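Local coordinates for protein leucyl-trna synthetase (Plasmodium knowlesi, PDB 5FOF) that probably clears mischarged tRNA through this editing domain of leucyl-tRNA synthetase, the enzyme that joins leucine to its tRNA, at residues F96-G108 and L169-G181. Sequence-based numbering, arbitrary orientation.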
loop_
_atom_site.group_PDB
_atom_site.type_symbol
_atom_site.label_atom_id
_atom_site.label_comp_id
_atom_site.label_asym_id
_atom_site.label_seq_id
_atom_site.Cartn_x
_atom_site.Cartn_y
_atom_site.Cartn_z
ATOM N N PHE A 96 3.622 -1.551 4.820
ATOM C CA PHE A 96 3.811 -0.561 5.875
ATOM C C PHE A 96 2.605 0.346 6.017
ATOM O O PHE A 96 2.045 0.818 5.028
ATOM C CB PHE A 96 5.040 0.314 5.608
ATOM C CG PHE A 96 6.375 -0.367 5.834
ATOM C CD1 PHE A 96 6.634 -1.098 6.998
ATOM C CD2 PHE A 96 7.406 -0.195 4.909
ATOM C CE1 PHE A 96 7.863 -1.697 7.208
ATOM C CE2 PHE A 96 8.638 -0.789 5.106
ATOM C CZ PHE A 96 8.863 -1.543 6.267
ATOM N N VAL A 97 2.223 0.569 7.266
ATOM C CA VAL A 97 1.286 1.611 7.665
ATOM C C VAL A 97 1.926 2.473 8.772
ATOM O O VAL A 97 2.945 2.097 9.367
ATOM C CB VAL A 97 -0.042 1.025 8.152
ATOM C CG1 VAL A 97 -0.725 0.278 7.025
ATOM C CG2 VAL A 97 0.150 0.112 9.359
ATOM N N ASN A 98 1.351 3.648 9.007
ATOM C CA ASN A 98 1.773 4.507 10.099
ATOM C C ASN A 98 0.932 4.121 11.302
ATOM O O ASN A 98 -0.290 4.255 11.262
ATOM C CB ASN A 98 1.592 5.998 9.740
ATOM C CG ASN A 98 2.255 6.943 10.762
ATOM O OD1 ASN A 98 2.290 6.669 11.966
ATOM N ND2 ASN A 98 2.771 8.062 10.278
ATOM N N PRO A 99 1.570 3.652 12.384
ATOM C CA PRO A 99 0.782 3.155 13.525
ATOM C C PRO A 99 0.069 4.238 14.337
ATOM O O PRO A 99 -0.980 3.975 14.921
ATOM C CB PRO A 99 1.816 2.442 14.378
ATOM C CG PRO A 99 3.097 3.117 14.048
ATOM C CD PRO A 99 3.016 3.512 12.612
ATOM N N GLY A 100 0.631 5.446 14.363
ATOM C CA GLY A 100 0.047 6.562 15.101
ATOM C C GLY A 100 -1.184 7.192 14.480
ATOM O O GLY A 100 -1.980 7.805 15.182
ATOM N N GLU A 101 -1.357 7.038 13.176
ATOM C CA GLU A 101 -2.367 7.790 12.435
ATOM C C GLU A 101 -3.566 6.921 12.070
ATOM O O GLU A 101 -3.482 5.692 12.102
ATOM C CB GLU A 101 -1.726 8.341 11.166
ATOM C CG GLU A 101 -0.413 9.089 11.404
ATOM C CD GLU A 101 -0.594 10.458 12.038
ATOM O OE1 GLU A 101 -1.745 10.971 12.086
ATOM O OE2 GLU A 101 0.443 11.021 12.476
ATOM N N TYR A 102 -4.667 7.573 11.705
ATOM C CA TYR A 102 -5.927 6.900 11.369
ATOM C C TYR A 102 -6.041 6.523 9.885
ATOM O O TYR A 102 -5.627 7.274 8.998
ATOM C CB TYR A 102 -7.141 7.769 11.769
ATOM C CG TYR A 102 -7.404 7.775 13.263
ATOM C CD1 TYR A 102 -8.053 6.696 13.884
ATOM C CD2 TYR A 102 -6.989 8.844 14.066
ATOM C CE1 TYR A 102 -8.289 6.688 15.253
ATOM C CE2 TYR A 102 -7.217 8.844 15.437
ATOM C CZ TYR A 102 -7.866 7.765 16.025
ATOM O OH TYR A 102 -8.090 7.765 17.380
ATOM N N TYR A 103 -6.612 5.341 9.648
ATOM C CA TYR A 103 -6.938 4.830 8.320
ATOM C C TYR A 103 -8.430 4.607 8.258
ATOM O O TYR A 103 -9.048 4.433 9.292
ATOM C CB TYR A 103 -6.170 3.534 8.049
ATOM C CG TYR A 103 -4.696 3.801 7.846
ATOM C CD1 TYR A 103 -3.837 3.858 8.921
ATOM C CD2 TYR A 103 -4.177 4.048 6.572
ATOM C CE1 TYR A 103 -2.502 4.131 8.748
ATOM C CE2 TYR A 103 -2.841 4.318 6.386
ATOM C CZ TYR A 103 -2.009 4.374 7.483
ATOM O OH TYR A 103 -0.667 4.634 7.330
ATOM N N TYR A 104 -8.995 4.610 7.047
ATOM C CA TYR A 104 -10.445 4.612 6.843
ATOM C C TYR A 104 -10.853 3.396 6.023
ATOM O O TYR A 104 -10.185 3.041 5.051
ATOM C CB TYR A 104 -10.880 5.917 6.159
ATOM C CG TYR A 104 -10.822 7.113 7.088
ATOM C CD1 TYR A 104 -9.597 7.683 7.459
ATOM C CD2 TYR A 104 -11.988 7.657 7.633
ATOM C CE1 TYR A 104 -9.540 8.754 8.336
ATOM C CE2 TYR A 104 -11.942 8.740 8.499
ATOM C CZ TYR A 104 -10.716 9.288 8.845
ATOM O OH TYR A 104 -10.666 10.367 9.711
ATOM N N VAL A 105 -11.951 2.764 6.416
ATOM C CA VAL A 105 -12.391 1.509 5.822
ATOM C C VAL A 105 -13.686 1.786 5.097
ATOM O O VAL A 105 -14.636 2.306 5.686
ATOM C CB VAL A 105 -12.573 0.432 6.903
ATOM C CG1 VAL A 105 -13.052 -0.877 6.305
ATOM C CG2 VAL A 105 -11.253 0.221 7.632
ATOM N N THR A 106 -13.722 1.460 3.814
ATOM C CA THR A 106 -14.871 1.797 2.967
ATOM C C THR A 106 -15.158 0.644 2.022
ATOM O O THR A 106 -14.508 -0.388 2.081
ATOM C CB THR A 106 -14.645 3.150 2.210
ATOM O OG1 THR A 106 -15.823 3.527 1.478
ATOM C CG2 THR A 106 -13.458 3.090 1.252
ATOM N N LEU A 107 -16.160 0.818 1.183
ATOM C CA LEU A 107 -16.499 -0.141 0.152
ATOM C C LEU A 107 -16.234 0.496 -1.201
ATOM O O LEU A 107 -16.537 1.662 -1.405
ATOM C CB LEU A 107 -17.973 -0.492 0.258
ATOM C CG LEU A 107 -18.368 -1.280 1.501
ATOM C CD1 LEU A 107 -19.872 -1.269 1.689
ATOM C CD2 LEU A 107 -17.868 -2.712 1.396
ATOM N N GLY A 108 -15.675 -0.277 -2.126
ATOM C CA GLY A 108 -15.437 0.191 -3.493
ATOM C C GLY A 108 -15.483 -0.916 -4.518
ATOM O O GLY A 108 -15.807 -2.067 -4.204
ATOM N N LEU A 169 -19.319 6.391 2.363
ATOM C CA LEU A 169 -19.696 5.350 3.335
ATOM C C LEU A 169 -18.445 4.814 4.033
ATOM O O LEU A 169 -17.631 4.135 3.409
ATOM C CB LEU A 169 -20.460 4.210 2.658
ATOM C CG LEU A 169 -20.910 3.024 3.533
ATOM C CD1 LEU A 169 -21.415 3.452 4.906
ATOM C CD2 LEU A 169 -21.990 2.210 2.825
ATOM N N ILE A 170 -18.299 5.126 5.320
ATOM C CA ILE A 170 -17.130 4.726 6.104
ATOM C C ILE A 170 -17.563 3.658 7.093
ATOM O O ILE A 170 -18.349 3.942 7.979
ATOM C CB ILE A 170 -16.534 5.939 6.852
ATOM C CG1 ILE A 170 -16.121 7.036 5.856
ATOM C CG2 ILE A 170 -15.346 5.539 7.718
ATOM C CD1 ILE A 170 -15.205 6.565 4.739
ATOM N N LEU A 171 -17.052 2.439 6.950
ATOM C CA LEU A 171 -17.442 1.352 7.849
ATOM C C LEU A 171 -16.766 1.495 9.199
ATOM O O LEU A 171 -17.382 1.214 10.236
ATOM C CB LEU A 171 -17.136 -0.018 7.258
ATOM C CG LEU A 171 -17.852 -0.366 5.948
ATOM C CD1 LEU A 171 -17.234 -1.622 5.343
ATOM C CD2 LEU A 171 -19.350 -0.559 6.141
ATOM N N MET A 172 -15.506 1.923 9.194
ATOM C CA MET A 172 -14.817 2.219 10.439
ATOM C C MET A 172 -13.581 3.072 10.243
ATOM O O MET A 172 -13.101 3.231 9.151
ATOM C CB MET A 172 -14.462 0.917 11.192
ATOM C CG MET A 172 -13.051 0.364 11.016
ATOM S SD MET A 172 -12.723 -1.182 11.901
ATOM C CE MET A 172 -13.643 -0.916 13.426
ATOM N N LYS A 173 -13.066 3.573 11.353
ATOM C CA LYS A 173 -11.890 4.425 11.410
ATOM C C LYS A 173 -10.970 3.823 12.467
ATOM O O LYS A 173 -11.365 3.706 13.628
ATOM C CB LYS A 173 -12.367 5.805 11.819
ATOM C CG LYS A 173 -11.326 6.868 12.111
ATOM C CD LYS A 173 -12.080 8.164 12.419
ATOM C CE LYS A 173 -11.187 9.318 12.824
ATOM N NZ LYS A 173 -11.973 10.582 12.792
ATOM N N ILE A 174 -9.769 3.402 12.074
ATOM C CA ILE A 174 -8.841 2.772 13.017
ATOM C C ILE A 174 -7.405 3.212 12.827
ATOM O O ILE A 174 -6.987 3.527 11.715
ATOM C CB ILE A 174 -8.873 1.231 12.930
ATOM C CG1 ILE A 174 -8.943 0.777 11.470
ATOM C CG2 ILE A 174 -10.038 0.686 13.736
ATOM C CD1 ILE A 174 -8.496 -0.651 11.280
ATOM N N LYS A 175 -6.658 3.192 13.926
ATOM C CA LYS A 175 -5.254 3.544 13.900
ATOM C C LYS A 175 -4.500 2.394 13.269
ATOM O O LYS A 175 -4.885 1.242 13.420
ATOM C CB LYS A 175 -4.694 3.828 15.306
ATOM C CG LYS A 175 -5.047 5.189 15.884
ATOM C CD LYS A 175 -4.042 5.621 16.950
ATOM C CE LYS A 175 -4.474 6.901 17.667
ATOM N NZ LYS A 175 -3.345 7.528 18.420
ATOM N N GLY A 176 -3.420 2.721 12.576
ATOM C CA GLY A 176 -2.593 1.736 11.919
ATOM C C GLY A 176 -2.056 0.662 12.844
ATOM O O GLY A 176 -1.773 -0.437 12.381
ATOM N N GLU A 177 -1.870 1.022 14.119
ATOM C CA GLU A 177 -1.637 0.099 15.248
ATOM C C GLU A 177 -2.448 -1.171 15.156
ATOM O O GLU A 177 -1.933 -2.250 15.352
ATOM C CB GLU A 177 -2.099 0.760 16.557
ATOM C CG GLU A 177 -1.053 1.541 17.321
ATOM C CD GLU A 177 -1.614 2.160 18.583
ATOM O OE1 GLU A 177 -2.802 2.579 18.591
ATOM O OE2 GLU A 177 -0.849 2.227 19.566
ATOM N N GLU A 178 -3.740 -0.998 14.907
ATOM C CA GLU A 178 -4.702 -2.090 14.894
ATOM C C GLU A 178 -4.458 -3.054 13.740
ATOM O O GLU A 178 -4.666 -4.248 13.882
ATOM C CB GLU A 178 -6.129 -1.536 14.821
ATOM C CG GLU A 178 -6.536 -0.633 15.989
ATOM C CD GLU A 178 -6.535 -1.349 17.336
ATOM O OE1 GLU A 178 -7.108 -2.459 17.426
ATOM O OE2 GLU A 178 -5.971 -0.794 18.309
ATOM N N LEU A 179 -4.001 -2.533 12.611
ATOM C CA LEU A 179 -3.698 -3.350 11.435
ATOM C C LEU A 179 -2.378 -4.110 11.555
ATOM O O LEU A 179 -2.180 -5.096 10.866
ATOM C CB LEU A 179 -3.652 -2.479 10.170
ATOM C CG LEU A 179 -4.863 -1.603 9.893
ATOM C CD1 LEU A 179 -4.615 -0.747 8.680
ATOM C CD2 LEU A 179 -6.096 -2.461 9.698
ATOM N N VAL A 180 -1.459 -3.650 12.390
ATOM C CA VAL A 180 -0.131 -4.265 12.434
ATOM C C VAL A 180 -0.228 -5.748 12.807
ATOM O O VAL A 180 -1.018 -6.142 13.660
ATOM C CB VAL A 180 0.826 -3.481 13.358
ATOM C CG1 VAL A 180 2.098 -4.262 13.686
ATOM C CG2 VAL A 180 1.206 -2.178 12.681
ATOM N N GLY A 181 0.574 -6.556 12.124
ATOM C CA GLY A 181 0.566 -7.996 12.281
ATOM C C GLY A 181 -0.428 -8.771 11.434
ATOM O O GLY A 181 -0.332 -9.991 11.384
#
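Thr106 OG1 donates to the backbone carbonyl of Leu169, OG1 to O 2.7 Å, at one end of an antiparallel strand pair in the editing domain. With the hydroxyl opposite the backbone N (chi1 -175°), this rotamer turns it to the Leu169 carbonyl, slightly out of that group's plane. Next along, the strands meet at a beta bulge: Val105 faces both Leu171 and Met172, giving its N-H to Met172 O and taking Leu171 N on its own carbonyl, N to O 2.7 Å. Regular pairing follows, with Tyr103 and Ile174 exchanging two backbone bonds; Tyr103 N to Ile174 O is 2.8 Å and nearly straight (169°).

On one face of the pair, the aliphatic chain of Lys173 runs between two tyrosines. It lies alongside Tyr104, its CG over that ring's face, while its CE sits over Tyr102, 4.3 Å from the ring centroid. Lys175 CG covers the other face of Tyr102 at 3.9 Å from the centroid, so the ring is clasped by CH-pi contacts from both lysines. Only a weak bond links Lys173 NZ to Tyr104 OH. On the face carrying Val105 and Met172, Val105 CG2 meets Met172 CG at 3.8 Å. Strand 137-141 continues the sheet beyond 102-108, while helix 43-55 touches Met172.

Past the strands, Asn98 OD1 accepts Gly100 N in an Asx turn, and Asn98 ND2 bonds to Ile202 O. The weakly bonded helical turn around 176-179 is held by two backbone bonds: Glu101 O accepts Gly176 N, and Pro99 O takes Glu177 N on an in-plane lone pair. Gly176 fits closely against the edge of the Tyr103 ring. That ring's hydroxyl also bonds to Ala209 O and accepts the backbone N-H of Asn98, N to OH 2.8 Å, almost linear at 175°.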